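Local structure of small ribosomal subunit protein bS6 (Thermotoga maritima, 1VMB) at residues 29-32 / 33-37. The protein probably binds 16S ribosomal RNA together with bS18, as a structural component of the small ribosomal subunit. Numbering follows the deposited sequence.
Sequences PNVP and EEERE
Arg36 reaches back from the first turn of its helix and gives a hydrogen bond of 2.6 Å from Arg36 NH1 to Val31 O. The donor lies nearly in line with the C=O bond, though the oxygen sits 20° out of the guanidinium plane and the hydrogen bond is bent, with an N-H...O angle of 143°. The bend of the arginine chain at chi3 (-53°) turns the guanidinium toward this carbonyl. NE is satisfied too, by a salt bridge to Asp77 on strand 73-85. CA of Glu33 covers one guanidinium face of Arg36, 3.8 Å above its plane. Pro32 is the N-cap of helix 33-51, which follows strand 19-27 and packs on the four-stranded antiparallel sheet of the ferredoxin-like fold. Pro32 O accepts a hydrogen bond from the backbone N of Arg36 at 2.9 Å, a straighter bond than the one to Val31. Next, Glu33 O accepts one from Glu37 N. A leucine in place of Arg36 would probably leave the Val31 carbonyl without this donor and take one charged partner from Asp77. Van der Waals contacts lie beside these bonds. CG1 of Val31 touches CB of Glu35 and CG of Arg36, each at 3.7 Å. The carboxylate of Glu35 lies against the Pro32 ring, with OE1 of Glu35 3.6 Å from CD of Pro32. The Arg36 side chain also touches Met63 on strand 54-66.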
# COMPACT_ATOMS: atom_id res chain seq x y z
N PRO A 29 4.18 14.92 4.30
CA PRO A 29 5.23 15.13 5.29
C PRO A 29 4.89 16.05 6.46
O PRO A 29 5.67 16.13 7.39
CB PRO A 29 6.38 15.69 4.44
CG PRO A 29 5.66 16.52 3.45
CD PRO A 29 4.46 15.67 3.05
N ASN A 30 3.74 16.73 6.43
CA ASN A 30 3.30 17.56 7.54
C ASN A 30 2.39 16.81 8.52
O ASN A 30 1.85 17.39 9.44
CB ASN A 30 2.63 18.83 7.02
CG ASN A 30 1.41 18.56 6.18
OD1 ASN A 30 1.13 17.43 5.77
ND2 ASN A 30 0.69 19.63 5.87
N VAL A 31 2.25 15.52 8.32
CA VAL A 31 1.54 14.65 9.27
C VAL A 31 2.57 14.14 10.28
O VAL A 31 3.57 13.57 9.87
CB VAL A 31 0.88 13.48 8.52
CG1 VAL A 31 0.15 12.55 9.46
CG2 VAL A 31 -0.12 13.97 7.53
N PRO A 32 2.36 14.38 11.57
CA PRO A 32 3.25 13.93 12.61
C PRO A 32 3.56 12.45 12.51
O PRO A 32 2.69 11.65 12.12
CB PRO A 32 2.43 14.18 13.86
CG PRO A 32 1.59 15.33 13.46
CD PRO A 32 1.17 15.05 12.12
N GLU A 33 4.78 12.09 12.87
CA GLU A 33 5.20 10.71 12.57
C GLU A 33 4.34 9.64 13.26
O GLU A 33 4.04 8.59 12.64
CB GLU A 33 6.66 10.51 12.89
CG GLU A 33 7.17 9.19 12.34
CD GLU A 33 8.67 9.03 12.53
OE1 GLU A 33 9.38 10.00 12.83
OE2 GLU A 33 9.13 7.89 12.34
N GLU A 34 3.90 9.89 14.48
CA GLU A 34 3.01 8.92 15.14
C GLU A 34 1.67 8.79 14.40
O GLU A 34 1.17 7.68 14.26
CB GLU A 34 2.82 9.22 16.63
CG GLU A 34 4.04 8.96 17.56
CD GLU A 34 4.51 7.49 17.65
OE1 GLU A 34 3.87 6.58 17.09
OE2 GLU A 34 5.57 7.23 18.32
N GLU A 35 1.14 9.89 13.85
CA GLU A 35 -0.07 9.82 13.06
C GLU A 35 0.20 9.06 11.75
O GLU A 35 -0.63 8.26 11.23
CB GLU A 35 -0.61 11.23 12.82
CG GLU A 35 -1.18 11.85 14.06
CD GLU A 35 -1.65 13.26 13.88
OE1 GLU A 35 -2.09 13.60 12.76
OE2 GLU A 35 -1.54 14.03 14.88
N ARG A 36 1.39 9.27 11.17
CA ARG A 36 1.81 8.48 10.02
C ARG A 36 1.77 7.01 10.34
O ARG A 36 1.26 6.25 9.53
CB ARG A 36 3.20 8.89 9.47
CG ARG A 36 3.14 10.37 8.98
CD ARG A 36 4.15 10.78 7.94
NE ARG A 36 5.51 10.48 8.31
CZ ARG A 36 6.33 11.34 8.91
NH1 ARG A 36 5.93 12.56 9.28
NH2 ARG A 36 7.57 10.95 9.21
N GLU A 37 2.33 6.62 11.48
CA GLU A 37 2.35 5.21 11.83
C GLU A 37 0.92 4.64 12.02
O GLU A 37 0.59 3.55 11.53
CB GLU A 37 3.22 4.96 13.06
CG GLU A 37 4.71 5.24 12.84
CD GLU A 37 5.34 4.52 11.65
OE1 GLU A 37 4.82 3.47 11.17
OE2 GLU A 37 6.40 4.99 11.20